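Local coordinates for uncharacterized protein RPA4348 (Rhodopseudomonas palustris, PDB 3DM8) that is of unknown function but has a SnoaL-like domain of the NTF2 superfamily and may act as an isomerase, at residues 5-10 with 72-77; 16-21 with 66-71; 36-41 with 118-123; 85-90 with 102-107. All coordinates share one frame; numbering follows the deposited sequence.

How the interactions relate
All four contacts lie on one mixed sheet. Interactions 1 and 2 pack helix 5-19 against strand 67-79, with centres about 15 Å apart. Interaction 4 is the hairpin next to that strand, its centre about 9 Å from that of interaction 1. His73 O and Arg89 N, 2.7 Å apart, probably form a hydrogen bond between the two. Interaction 3 follows, about 11 Å from interaction 4 between centres, and Met121 SD meets Met105 SD at 3.5 Å. Phe9 CZ lies 4.0 Å from Leu119 CD1, so helix 5-19 also reaches interaction 3. Interactions 3 and 4 touch the second subunit. A bound dodecyl nona ethylene glycol ether lies about 5 Å from the Arg120 side chain.

Interaction 1: residues 5-10 with 72-77; sequences SLWRFS and YHRESV
Arg74 bends sharply at its second torsion (chi2 97°), which brings its guanidinium up to Trp7, Leu6 and Ser10 of the N-terminal helix. Trp7 has CG anti to the carbonyl carbon (chi1 -49°), and the six-membered end of its indole is carried toward the strand. Trp7 CZ3 stands over the centre of one guanidinium face, 3.9 Å from Arg74 CZ. The two planes are 72° apart, so the indole presents an edge to the cation. Leu6 CD2 approaches Arg74 NH2 obliquely at 4.0 Å. At the guanidinium edge, Arg74 NH1 gives Ser10 OG a weak hydrogen bond of 3.4 Å. Val77 extends the apolar patch, with CG1 3.9 Å from Trp7 CH2. The same methyl is 4.3 Å from Leu6 CD2. Together these contacts dock the start of helix 5-19 on strand 67-79. An alanine at Arg74 is likely to open a gap beneath the Trp7 edge and leave Ser10 OG without this donor. Arg74 NE is buried with no hydrogen-bond partner. Packing and a weak bond therefore hold this cation here, and no carboxylate of the two segments pairs with it.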
loop_
_atom_site.group_PDB
_atom_site.type_symbol
_atom_site.label_atom_id
_atom_site.label_comp_id
_atom_site.label_asym_id
_atom_site.label_seq_id
_atom_site.Cartn_x
_atom_site.Cartn_y
_atom_site.Cartn_z
ATOM N N SER A 5 9.018 16.068 -8.322
ATOM C CA SER A 5 7.970 15.742 -9.296
ATOM C C SER A 5 6.744 15.165 -8.647
ATOM O O SER A 5 5.639 15.265 -9.198
ATOM C CB SER A 5 8.503 14.780 -10.371
ATOM O OG SER A 5 9.452 15.459 -11.209
ATOM N N LEU A 6 6.923 14.561 -7.486
ATOM C CA LEU A 6 5.749 13.972 -6.783
ATOM C C LEU A 6 4.746 15.091 -6.398
ATOM O O LEU A 6 3.518 14.968 -6.541
ATOM C CB LEU A 6 6.193 13.223 -5.542
ATOM C CG LEU A 6 5.062 12.670 -4.671
ATOM C CD1 LEU A 6 4.272 11.608 -5.459
ATOM C CD2 LEU A 6 5.546 12.168 -3.264
ATOM N N TRP A 7 5.311 16.179 -5.907
ATOM C CA TRP A 7 4.503 17.340 -5.476
ATOM C C TRP A 7 3.795 17.999 -6.676
ATOM O O TRP A 7 2.631 18.462 -6.589
ATOM C CB TRP A 7 5.329 18.344 -4.650
ATOM C CG TRP A 7 6.120 17.665 -3.527
ATOM C CD1 TRP A 7 7.442 17.788 -3.276
ATOM C CD2 TRP A 7 5.611 16.750 -2.559
ATOM N NE1 TRP A 7 7.795 17.016 -2.183
ATOM C CE2 TRP A 7 6.690 16.351 -1.746
ATOM C CE3 TRP A 7 4.351 16.213 -2.315
ATOM C CZ2 TRP A 7 6.540 15.457 -0.690
ATOM C CZ3 TRP A 7 4.197 15.331 -1.246
ATOM C CH2 TRP A 7 5.276 14.973 -0.449
ATOM N N ARG A 8 4.509 18.052 -7.786
ATOM C CA ARG A 8 3.956 18.623 -9.032
ATOM C C ARG A 8 2.803 17.772 -9.544
ATOM O O ARG A 8 1.754 18.276 -9.989
ATOM C CB ARG A 8 5.027 18.800 -10.097
ATOM C CG ARG A 8 6.121 19.750 -9.724
ATOM C CD ARG A 8 7.099 19.920 -10.857
ATOM N NE ARG A 8 7.559 18.633 -11.361
ATOM C CZ ARG A 8 7.356 18.193 -12.604
ATOM N NH1 ARG A 8 6.721 18.946 -13.487
ATOM N NH2 ARG A 8 7.818 17.012 -12.962
ATOM N N PHE A 9 2.997 16.461 -9.453
ATOM C CA PHE A 9 1.966 15.511 -9.860
ATOM C C PHE A 9 0.765 15.621 -8.944
ATOM O O PHE A 9 -0.373 15.619 -9.381
ATOM C CB PHE A 9 2.514 14.075 -9.848
ATOM C CG PHE A 9 1.474 13.030 -9.961
ATOM C CD1 PHE A 9 0.740 12.877 -11.109
ATOM C CD2 PHE A 9 1.286 12.137 -8.941
ATOM C CE1 PHE A 9 -0.238 11.906 -11.209
ATOM C CE2 PHE A 9 0.321 11.136 -9.060
ATOM C CZ PHE A 9 -0.450 11.047 -10.186
ATOM N N SER A 10 1.026 15.759 -7.653
ATOM C CA SER A 10 -0.034 15.788 -6.669
ATOM C C SER A 10 -0.890 17.036 -6.919
ATOM O O SER A 10 -2.127 16.984 -6.836
ATOM C CB SER A 10 0.521 15.749 -5.240
ATOM O OG SER A 10 -0.566 15.667 -4.307
ATOM N N TYR A 72 -6.743 15.922 2.707
ATOM C CA TYR A 72 -5.602 15.038 2.483
ATOM C C TYR A 72 -4.791 14.902 3.738
ATOM O O TYR A 72 -4.590 15.894 4.433
ATOM C CB TYR A 72 -4.686 15.623 1.434
ATOM C CG TYR A 72 -5.313 15.803 0.078
ATOM C CD1 TYR A 72 -6.265 16.790 -0.148
ATOM C CD2 TYR A 72 -4.940 14.987 -0.985
ATOM C CE1 TYR A 72 -6.841 16.966 -1.422
ATOM C CE2 TYR A 72 -5.497 15.157 -2.248
ATOM C CZ TYR A 72 -6.448 16.151 -2.467
ATOM O OH TYR A 72 -7.002 16.296 -3.742
ATOM N N HIS A 73 -4.342 13.683 4.017
ATOM C CA HIS A 73 -3.383 13.461 5.076
ATOM C C HIS A 73 -2.242 12.564 4.623
ATOM O O HIS A 73 -2.437 11.422 4.270
ATOM C CB HIS A 73 -3.981 12.874 6.336
ATOM C CG HIS A 73 -2.986 12.814 7.444
ATOM N ND1 HIS A 73 -2.527 11.626 7.972
ATOM C CD2 HIS A 73 -2.274 13.796 8.053
ATOM C CE1 HIS A 73 -1.612 11.880 8.891
ATOM N NE2 HIS A 73 -1.437 13.187 8.957
ATOM N N ARG A 74 -1.062 13.120 4.693
ATOM C CA ARG A 74 0.156 12.433 4.228
ATOM C C ARG A 74 0.856 11.812 5.429
ATOM O O ARG A 74 1.367 12.534 6.302
ATOM C CB ARG A 74 1.079 13.458 3.567
ATOM C CG ARG A 74 1.860 12.962 2.364
ATOM C CD ARG A 74 1.107 13.382 1.082
ATOM N NE ARG A 74 1.588 12.657 -0.094
ATOM C CZ ARG A 74 1.159 12.871 -1.333
ATOM N NH1 ARG A 74 0.231 13.797 -1.555
ATOM N NH2 ARG A 74 1.661 12.158 -2.339
ATOM N N GLU A 75 0.921 10.480 5.443
ATOM C CA GLU A 75 1.373 9.714 6.610
ATOM C C GLU A 75 2.826 9.340 6.574
ATOM O O GLU A 75 3.504 9.358 7.589
ATOM C CB GLU A 75 0.495 8.480 6.802
ATOM C CG GLU A 75 -0.939 8.870 7.198
ATOM C CD GLU A 75 -1.991 7.707 7.187
ATOM O OE1 GLU A 75 -1.772 6.602 6.611
ATOM O OE2 GLU A 75 -3.084 7.928 7.739
ATOM N N SER A 76 3.313 8.967 5.404
ATOM C CA SER A 76 4.729 8.617 5.217
ATOM C C SER A 76 5.081 9.055 3.809
ATOM O O SER A 76 4.267 8.928 2.908
ATOM C CB SER A 76 4.995 7.095 5.274
ATOM O OG SER A 76 4.229 6.384 6.247
ATOM N N VAL A 77 6.287 9.518 3.644
ATOM C CA VAL A 77 6.802 9.899 2.328
ATOM C C VAL A 77 8.280 9.575 2.252
ATOM O O VAL A 77 9.073 9.974 3.114
ATOM C CB VAL A 77 6.645 11.406 2.080
ATOM C CG1 VAL A 77 7.180 11.765 0.708
ATOM C CG2 VAL A 77 5.176 11.836 2.232
#

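Interaction 2: residues 16-21 with 66-71; sequences ALNDRQ and SVRIYR
Asn18 clamps the backbone of Ile69 with both ends of its side-chain amide. Asn18 ND2 gives Ile69 O a nearly straight bond of 2.8 Å, lying in the carbonyl plane. Asn18 OD1 takes a weak bond from Ile69 N at 3.3 Å. The amide thus pairs with strand 67-79 much as a neighbouring strand would. Beside it, Leu17 CD1 packs on Ile69 CD1 at 3.6 Å. Leu17 and Ile69 form the tight, buried part of the contact, and Leu17 also touches Ile63 and Ala64 of helix 53-66. The solvent side is looser. There Arg68, with its long side chain bent at chi3, reaches back over the last turn of helix 5-19. Its NH2 makes a weak, strongly bent bond of 3.1 Å to Asn18 O. The Asn18 amide lies over one face of the guanidinium, the two planes 35° apart. Asp19 OD2 stays 4.7 Å from Arg68 NH1, too far for a salt bridge. A leucine at Asn18 would probably leave the N-H and C=O of Ile69 without their mates from the helix. The chemistry implies a helix end joined to the strand by a neutral amide, which makes the straightest bond of the contact, while Arg68 adds a positive charge that may suit the partly negative C-terminus of the helix.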
loop_
_atom_site.group_PDB
_atom_site.type_symbol
_atom_site.label_atom_id
_atom_site.label_comp_id
_atom_site.label_asym_id
_atom_site.label_seq_id
_atom_site.Cartn_x
_atom_site.Cartn_y
_atom_site.Cartn_z
ATOM N N ALA A 16 -7.209 18.371 -11.434
ATOM C CA ALA A 16 -7.990 17.582 -12.368
ATOM C C ALA A 16 -9.194 17.043 -11.612
ATOM O O ALA A 16 -10.340 17.166 -12.069
ATOM C CB ALA A 16 -7.189 16.460 -13.013
ATOM N N LEU A 17 -8.960 16.498 -10.429
ATOM C CA LEU A 17 -10.042 15.804 -9.726
ATOM C C LEU A 17 -11.039 16.774 -9.145
ATOM O O LEU A 17 -12.253 16.508 -9.106
ATOM C CB LEU A 17 -9.506 14.906 -8.614
ATOM C CG LEU A 17 -8.606 13.770 -9.077
ATOM C CD1 LEU A 17 -8.341 12.824 -7.880
ATOM C CD2 LEU A 17 -9.096 13.006 -10.305
ATOM N N ASN A 18 -10.539 17.912 -8.671
ATOM C CA ASN A 18 -11.417 18.814 -7.939
ATOM C C ASN A 18 -11.989 19.889 -8.816
ATOM O O ASN A 18 -13.187 20.235 -8.729
ATOM C CB ASN A 18 -10.761 19.366 -6.678
ATOM C CG ASN A 18 -11.112 18.511 -5.458
ATOM O OD1 ASN A 18 -11.318 17.300 -5.597
ATOM N ND2 ASN A 18 -11.227 19.132 -4.289
ATOM N N ASP A 19 -11.165 20.392 -9.721
ATOM C CA ASP A 19 -11.596 21.557 -10.543
ATOM C C ASP A 19 -11.886 21.207 -11.992
ATOM O O ASP A 19 -12.247 22.071 -12.794
ATOM C CB ASP A 19 -10.551 22.683 -10.497
ATOM C CG ASP A 19 -10.374 23.253 -9.120
ATOM O OD1 ASP A 19 -9.264 23.181 -8.560
ATOM O OD2 ASP A 19 -11.359 23.752 -8.560
ATOM N N ARG A 20 -11.718 19.937 -12.313
ATOM C CA ARG A 20 -11.846 19.432 -13.686
ATOM C C ARG A 20 -10.983 20.185 -14.685
ATOM O O ARG A 20 -11.376 20.395 -15.830
ATOM C CB ARG A 20 -13.288 19.447 -14.169
ATOM C CG ARG A 20 -14.241 19.058 -13.134
ATOM C CD ARG A 20 -13.979 17.666 -12.608
ATOM N NE ARG A 20 -13.916 16.623 -13.631
ATOM C CZ ARG A 20 -14.944 15.842 -13.988
ATOM N NH1 ARG A 20 -14.766 14.884 -14.884
ATOM N NH2 ARG A 20 -16.137 16.021 -13.462
ATOM N N GLN A 21 -9.827 20.625 -14.220
ATOM C CA GLN A 21 -8.831 21.277 -15.060
ATOM C C GLN A 21 -7.666 20.318 -15.224
ATOM O O GLN A 21 -6.907 20.115 -14.295
ATOM C CB GLN A 21 -8.332 22.562 -14.398
ATOM C CG GLN A 21 -9.332 23.688 -14.288
ATOM C CD GLN A 21 -8.951 24.703 -13.202
ATOM O OE1 GLN A 21 -7.866 24.626 -12.585
ATOM N NE2 GLN A 21 -9.855 25.632 -12.936
ATOM N N SER A 66 -16.603 10.971 -10.047
ATOM C CA SER A 66 -17.150 10.123 -8.976
ATOM C C SER A 66 -17.002 10.683 -7.561
ATOM O O SER A 66 -17.773 10.308 -6.662
ATOM C CB SER A 66 -16.486 8.752 -8.972
ATOM O OG SER A 66 -16.779 8.049 -10.167
ATOM N N VAL A 67 -15.975 11.495 -7.363
ATOM C CA VAL A 67 -15.595 11.967 -6.030
ATOM C C VAL A 67 -15.161 13.424 -6.010
ATOM O O VAL A 67 -14.728 13.992 -7.000
ATOM C CB VAL A 67 -14.462 11.116 -5.398
ATOM C CG1 VAL A 67 -14.850 9.634 -5.278
ATOM C CG2 VAL A 67 -13.175 11.270 -6.166
ATOM N N ARG A 68 -15.307 14.003 -4.835
ATOM C CA ARG A 68 -14.635 15.233 -4.470
ATOM C C ARG A 68 -13.898 15.048 -3.155
ATOM O O ARG A 68 -14.469 14.638 -2.149
ATOM C CB ARG A 68 -15.648 16.370 -4.349
ATOM C CG ARG A 68 -15.109 17.617 -3.709
ATOM C CD ARG A 68 -15.947 18.853 -4.038
ATOM N NE ARG A 68 -15.051 20.009 -4.122
ATOM C CZ ARG A 68 -14.749 20.656 -5.246
ATOM N NH1 ARG A 68 -13.907 21.681 -5.206
ATOM N NH2 ARG A 68 -15.298 20.294 -6.398
ATOM N N ILE A 69 -12.620 15.402 -3.204
ATOM C CA ILE A 69 -11.718 15.300 -2.067
ATOM C C ILE A 69 -11.727 16.588 -1.307
ATOM O O ILE A 69 -11.568 17.686 -1.892
ATOM C CB ILE A 69 -10.270 15.000 -2.522
ATOM C CG1 ILE A 69 -10.238 13.701 -3.318
ATOM C CG2 ILE A 69 -9.347 14.922 -1.318
ATOM C CD1 ILE A 69 -9.395 13.785 -4.607
ATOM N N TYR A 70 -11.971 16.469 -0.003
ATOM C CA TYR A 70 -12.031 17.640 0.861
ATOM C C TYR A 70 -10.904 17.719 1.896
ATOM O O TYR A 70 -10.630 18.788 2.456
ATOM C CB TYR A 70 -13.388 17.757 1.521
ATOM C CG TYR A 70 -13.751 16.700 2.507
ATOM C CD1 TYR A 70 -13.405 16.813 3.844
ATOM C CD2 TYR A 70 -14.482 15.588 2.128
ATOM C CE1 TYR A 70 -13.754 15.848 4.748
ATOM C CE2 TYR A 70 -14.854 14.682 3.004
ATOM C CZ TYR A 70 -14.482 14.791 4.326
ATOM O OH TYR A 70 -14.823 13.799 5.190
ATOM N N ARG A 71 -10.204 16.606 2.074
ATOM C CA ARG A 71 -9.052 16.571 2.976
ATOM C C ARG A 71 -8.011 15.529 2.577
ATOM O O ARG A 71 -8.344 14.471 2.056
ATOM C CB ARG A 71 -9.520 16.392 4.435
ATOM C CG ARG A 71 -8.547 16.920 5.452
ATOM C CD ARG A 71 -9.254 17.250 6.770
#

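Interaction 3: residues 36-41 with 118-123; sequences AIYGPI and NLRMVL
The one parallel strand pair of the mixed sheet sets Ala36 and Ile37 of strand 33-38 beside Arg120 and Met121 of strand 115-123. Ala36 N bonds to Leu119 O at 2.9 Å, and Met121 N to Ala36 O at 3.0 Å. Tyr38 N then reaches Met121 O in an almost straight bond of 3.0 Å. Leu119 O is gripped twice: Arg120 NH2 also bonds to Leu119 O at 3.0 Å, from the face opposite Ala36 N. That donor lies above the carbonyl plane. The bend of Arg120 at chi2 (-63°) folds its chain back, and Ala36 CB covers one face of the guanidinium. Arg120 NH1 forms a salt bridge with Asp34, which fixes the group further. Tyr38 lies obliquely across the same side chain, its OH 3.4 Å from Arg120 CD. Arg104 of the second subunit makes a cation-pi contact with the Tyr38 ring. On the other sheet face, Ile37 CG2 touches Met121 SD at 3.8 Å and Leu123 CD2 at 3.7 Å. A water joins Tyr38 O to Leu123 N. A first strand inserted parallel to the last one of a curved sheet is typical of the NTF2-like fold.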
loop_
_atom_site.group_PDB
_atom_site.type_symbol
_atom_site.label_atom_id
_atom_site.label_comp_id
_atom_site.label_asym_id
_atom_site.label_seq_id
_atom_site.Cartn_x
_atom_site.Cartn_y
_atom_site.Cartn_z
ATOM N N ALA A 36 -0.983 1.184 -12.583
ATOM C CA ALA A 36 -1.991 0.246 -11.993
ATOM C C ALA A 36 -2.468 0.678 -10.653
ATOM O O ALA A 36 -1.694 1.055 -9.769
ATOM C CB ALA A 36 -1.451 -1.250 -11.929
ATOM N N ILE A 37 -3.778 0.578 -10.467
ATOM C CA ILE A 37 -4.353 0.740 -9.143
ATOM C C ILE A 37 -5.054 -0.539 -8.820
ATOM O O ILE A 37 -5.908 -0.942 -9.558
ATOM C CB ILE A 37 -5.395 1.883 -9.041
ATOM C CG1 ILE A 37 -4.824 3.225 -9.422
ATOM C CG2 ILE A 37 -5.981 1.955 -7.590
ATOM C CD1 ILE A 37 -5.963 4.259 -9.661
ATOM N N TYR A 38 -4.663 -1.184 -7.731
ATOM C CA TYR A 38 -5.183 -2.517 -7.432
ATOM C C TYR A 38 -6.473 -2.400 -6.643
ATOM O O TYR A 38 -6.489 -2.063 -5.474
ATOM C CB TYR A 38 -4.151 -3.374 -6.679
ATOM C CG TYR A 38 -2.921 -3.602 -7.529
ATOM C CD1 TYR A 38 -1.752 -2.899 -7.280
ATOM C CD2 TYR A 38 -2.945 -4.458 -8.620
ATOM C CE1 TYR A 38 -0.650 -3.052 -8.041
ATOM C CE2 TYR A 38 -1.802 -4.619 -9.410
ATOM C CZ TYR A 38 -0.660 -3.889 -9.102
ATOM O OH TYR A 38 0.515 -3.989 -9.819
ATOM N N GLY A 39 -7.570 -2.761 -7.294
ATOM C CA GLY A 39 -8.846 -2.785 -6.603
ATOM C C GLY A 39 -9.942 -3.362 -7.474
ATOM O O GLY A 39 -9.697 -3.725 -8.618
ATOM N N PRO A 40 -11.144 -3.469 -6.929
ATOM C CA PRO A 40 -12.174 -4.292 -7.554
ATOM C C PRO A 40 -12.880 -3.568 -8.662
ATOM O O PRO A 40 -13.700 -2.684 -8.416
ATOM C CB PRO A 40 -13.154 -4.578 -6.416
ATOM C CG PRO A 40 -12.937 -3.599 -5.414
ATOM C CD PRO A 40 -11.519 -3.031 -5.582
ATOM N N ILE A 41 -12.593 -3.992 -9.885
ATOM C CA ILE A 41 -13.041 -3.248 -11.065
ATOM C C ILE A 41 -14.530 -3.394 -11.258
ATOM O O ILE A 41 -15.120 -2.615 -11.990
ATOM C CB ILE A 41 -12.301 -3.601 -12.370
ATOM C CG1 ILE A 41 -12.525 -5.031 -12.807
ATOM C CG2 ILE A 41 -10.806 -3.260 -12.281
ATOM C CD1 ILE A 41 -11.982 -5.282 -14.145
ATOM N N ASN A 118 5.694 5.589 -14.264
ATOM C CA ASN A 118 5.218 4.385 -13.583
ATOM C C ASN A 118 4.495 4.764 -12.284
ATOM O O ASN A 118 5.007 5.536 -11.456
ATOM C CB ASN A 118 6.382 3.416 -13.324
ATOM C CG ASN A 118 5.909 1.997 -12.999
ATOM O OD1 ASN A 118 5.287 1.760 -11.964
ATOM N ND2 ASN A 118 6.142 1.080 -13.918
ATOM N N LEU A 119 3.295 4.192 -12.116
ATOM C CA LEU A 119 2.547 4.303 -10.888
ATOM C C LEU A 119 1.915 3.000 -10.489
ATOM O O LEU A 119 1.359 2.258 -11.337
ATOM C CB LEU A 119 1.473 5.410 -11.024
ATOM C CG LEU A 119 0.577 5.671 -9.823
ATOM C CD1 LEU A 119 0.194 7.173 -9.748
ATOM C CD2 LEU A 119 -0.752 4.791 -9.759
ATOM N N ARG A 120 2.033 2.708 -9.198
ATOM C CA ARG A 120 1.388 1.555 -8.589
ATOM C C ARG A 120 0.766 2.003 -7.287
ATOM O O ARG A 120 1.396 2.704 -6.476
ATOM C CB ARG A 120 2.387 0.433 -8.304
ATOM C CG ARG A 120 2.984 -0.261 -9.523
ATOM C CD ARG A 120 1.919 -0.973 -10.326
ATOM N NE ARG A 120 2.474 -1.788 -11.394
ATOM C CZ ARG A 120 2.710 -1.329 -12.620
ATOM N NH1 ARG A 120 3.190 -2.109 -13.544
ATOM N NH2 ARG A 120 2.420 -0.095 -12.909
ATOM N N MET A 121 -0.499 1.695 -7.148
ATOM C CA MET A 121 -1.249 2.025 -5.953
ATOM C C MET A 121 -1.940 0.829 -5.362
ATOM O O MET A 121 -2.619 0.117 -6.040
ATOM C CB MET A 121 -2.287 3.101 -6.238
ATOM C CG MET A 121 -3.111 3.374 -5.031
ATOM S SD MET A 121 -4.438 4.541 -5.261
ATOM C CE MET A 121 -3.286 5.898 -5.409
ATOM N N VAL A 122 -1.730 0.653 -4.073
ATOM C CA VAL A 122 -2.440 -0.314 -3.211
ATOM C C VAL A 122 -3.254 0.467 -2.218
ATOM O O VAL A 122 -2.759 1.360 -1.545
ATOM C CB VAL A 122 -1.433 -1.184 -2.395
ATOM C CG1 VAL A 122 -2.166 -2.331 -1.669
ATOM C CG2 VAL A 122 -0.420 -1.728 -3.323
ATOM N N LEU A 123 -4.514 0.101 -2.069
ATOM C CA LEU A 123 -5.311 0.666 -0.998
ATOM C C LEU A 123 -6.171 -0.323 -0.259
ATOM O O LEU A 123 -6.232 -1.502 -0.603
ATOM C CB LEU A 123 -6.231 1.732 -1.558
ATOM C CG LEU A 123 -7.218 1.205 -2.567
ATOM C CD1 LEU A 123 -8.472 1.962 -2.396
ATOM C CD2 LEU A 123 -6.651 1.368 -3.969
HETATM O O HOH W 1 -5.249 -2.408 -3.212
#

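Interaction 4: residues 85-90 with 102-107; sequences ASMVRY and SVRMAL
Ser86 N and Leu107 O are joined by a 2.8 Å hydrogen bond, and Leu107 N returns one of the same length to Ser86 O. They belong to the antiparallel hairpin of strands 83-94 and 100-112, between strands 115-123 and 67-79 of this NTF2-like sheet. Leu107 O also receives a CA-H contact from Ala85, 3.1 Å away at CA. The ladder continues through two more hydrogen-bonded pairs, Val88 with Met105 and Tyr90 with Val103. Between them, Met87 faces Ala106 and Arg89 faces Arg104 as non-hydrogen-bonded pairs. These four side chains lie on the face turned to the second subunit. There Met87 touches Val122 and Ala106 touches Ala106, each partner being on that subunit. Met87 SD rests 4.3 Å from Ala106 CB of its own chain. Arg89 CD lies over one face of the Arg104 guanidinium, toward its rim. The like charges come no nearer than 4.3 Å, between Arg89 NE and Arg104 NH2. Glu75 probably eases them: OE2 forms a salt bridge with Arg104 NH2 and a long, weak ion pair with Arg89 NE. Ser102 OG sits at the edge of the Arg89 guanidinium, 3.2 Å from Arg89 CD. The other face carries Val88, Tyr90, Val103, Met105 and Leu107. Here Met105 turns at chi3 (-69°), which lifts its methyl over the face of the Tyr90 ring in a CH-pi contact. Met105 SD stays farther back above the same face, 4.7 Å from the Tyr90 ring centroid, a Met-aromatic contact. Met105 CE stands 3.5 Å from that centroid, only 9° off the normal.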
loop_
_atom_site.group_PDB
_atom_site.type_symbol
_atom_site.label_atom_id
_atom_site.label_comp_id
_atom_site.label_asym_id
_atom_site.label_seq_id
_atom_site.Cartn_x
_atom_site.Cartn_y
_atom_site.Cartn_z
ATOM N N ALA A 85 7.822 6.961 -2.801
ATOM C CA ALA A 85 6.751 6.127 -2.206
ATOM C C ALA A 85 6.063 6.906 -1.115
ATOM O O ALA A 85 6.685 7.674 -0.368
ATOM C CB ALA A 85 7.326 4.808 -1.648
ATOM N N SER A 86 4.752 6.780 -1.052
ATOM C CA SER A 86 4.068 7.418 0.036
ATOM C C SER A 86 2.756 6.825 0.394
ATOM O O SER A 86 2.150 6.087 -0.371
ATOM C CB SER A 86 3.917 8.891 -0.246
ATOM O OG SER A 86 3.081 9.111 -1.383
ATOM N N MET A 87 2.409 7.115 1.616
ATOM C CA MET A 87 1.171 6.687 2.210
ATOM C C MET A 87 0.330 7.902 2.525
ATOM O O MET A 87 0.766 8.777 3.259
ATOM C CB MET A 87 1.433 5.985 3.497
ATOM C CG MET A 87 0.121 5.643 4.059
ATOM S SD MET A 87 0.013 3.875 3.817
ATOM C CE MET A 87 0.560 3.591 5.427
ATOM N N VAL A 88 -0.880 7.945 1.974
ATOM C CA VAL A 88 -1.756 9.086 2.158
ATOM C C VAL A 88 -3.193 8.650 2.328
ATOM O O VAL A 88 -3.612 7.626 1.793
ATOM C CB VAL A 88 -1.644 10.083 0.983
ATOM C CG1 VAL A 88 -0.182 10.293 0.588
ATOM C CG2 VAL A 88 -2.481 9.648 -0.233
ATOM N N ARG A 89 -3.909 9.446 3.093
ATOM C CA ARG A 89 -5.343 9.264 3.326
ATOM C C ARG A 89 -6.116 10.435 2.711
ATOM O O ARG A 89 -5.769 11.591 2.856
ATOM C CB ARG A 89 -5.648 9.183 4.800
ATOM C CG ARG A 89 -6.572 8.052 5.132
ATOM C CD ARG A 89 -7.331 8.287 6.367
ATOM N NE ARG A 89 -6.681 9.245 7.237
ATOM C CZ ARG A 89 -7.374 10.164 7.895
ATOM N NH1 ARG A 89 -8.691 10.203 7.735
ATOM N NH2 ARG A 89 -6.766 11.024 8.702
ATOM N N TYR A 90 -7.102 10.065 1.936
ATOM C CA TYR A 90 -8.012 11.017 1.272
ATOM C C TYR A 90 -9.333 10.951 2.017
ATOM O O TYR A 90 -9.897 9.866 2.208
ATOM C CB TYR A 90 -8.335 10.584 -0.154
ATOM C CG TYR A 90 -7.450 10.998 -1.312
ATOM C CD1 TYR A 90 -7.899 10.805 -2.630
ATOM C CD2 TYR A 90 -6.205 11.532 -1.118
ATOM C CE1 TYR A 90 -7.106 11.163 -3.728
ATOM C CE2 TYR A 90 -5.391 11.899 -2.208
ATOM C CZ TYR A 90 -5.849 11.707 -3.502
ATOM O OH TYR A 90 -5.065 12.080 -4.570
ATOM N N SER A 102 -13.472 7.641 3.406
ATOM C CA SER A 102 -12.018 7.832 3.680
ATOM C C SER A 102 -11.261 6.695 3.027
ATOM O O SER A 102 -11.666 5.528 3.138
ATOM C CB SER A 102 -11.806 7.908 5.200
ATOM O OG SER A 102 -10.445 7.822 5.579
ATOM N N VAL A 103 -10.190 7.024 2.316
ATOM C CA VAL A 103 -9.403 6.048 1.551
ATOM C C VAL A 103 -7.947 6.140 1.954
ATOM O O VAL A 103 -7.367 7.209 1.872
ATOM C CB VAL A 103 -9.515 6.331 0.045
ATOM C CG1 VAL A 103 -8.812 5.257 -0.755
ATOM C CG2 VAL A 103 -10.992 6.395 -0.374
ATOM N N ARG A 104 -7.370 5.020 2.400
ATOM C CA ARG A 104 -5.967 4.998 2.713
ATOM C C ARG A 104 -5.204 4.267 1.603
ATOM O O ARG A 104 -5.553 3.142 1.227
ATOM C CB ARG A 104 -5.711 4.278 4.025
ATOM C CG ARG A 104 -4.287 4.332 4.341
ATOM C CD ARG A 104 -3.967 3.681 5.645
ATOM N NE ARG A 104 -3.928 4.679 6.726
ATOM C CZ ARG A 104 -4.850 4.800 7.667
ATOM N NH1 ARG A 104 -5.955 4.064 7.668
ATOM N NH2 ARG A 104 -4.695 5.728 8.584
ATOM N N MET A 105 -4.195 4.931 1.062
ATOM C CA MET A 105 -3.514 4.432 -0.134
ATOM C C MET A 105 -2.000 4.468 0.067
ATOM O O MET A 105 -1.489 5.305 0.786
ATOM C CB MET A 105 -3.874 5.262 -1.364
ATOM C CG MET A 105 -5.341 5.499 -1.600
ATOM S SD MET A 105 -5.598 6.835 -2.846
ATOM C CE MET A 105 -5.052 8.264 -1.937
ATOM N N ALA A 106 -1.325 3.540 -0.597
ATOM C CA ALA A 106 0.126 3.515 -0.711
ATOM C C ALA A 106 0.475 3.595 -2.188
ATOM O O ALA A 106 -0.021 2.803 -3.002
ATOM C CB ALA A 106 0.685 2.232 -0.102
ATOM N N LEU A 107 1.298 4.580 -2.511
ATOM C CA LEU A 107 1.622 4.994 -3.886
ATOM C C LEU A 107 3.134 4.867 -4.126
ATOM O O LEU A 107 3.929 5.366 -3.353
ATOM C CB LEU A 107 1.177 6.477 -4.016
ATOM C CG LEU A 107 1.441 7.211 -5.297
ATOM C CD1 LEU A 107 0.474 6.636 -6.335
ATOM C CD2 LEU A 107 1.208 8.706 -5.081
#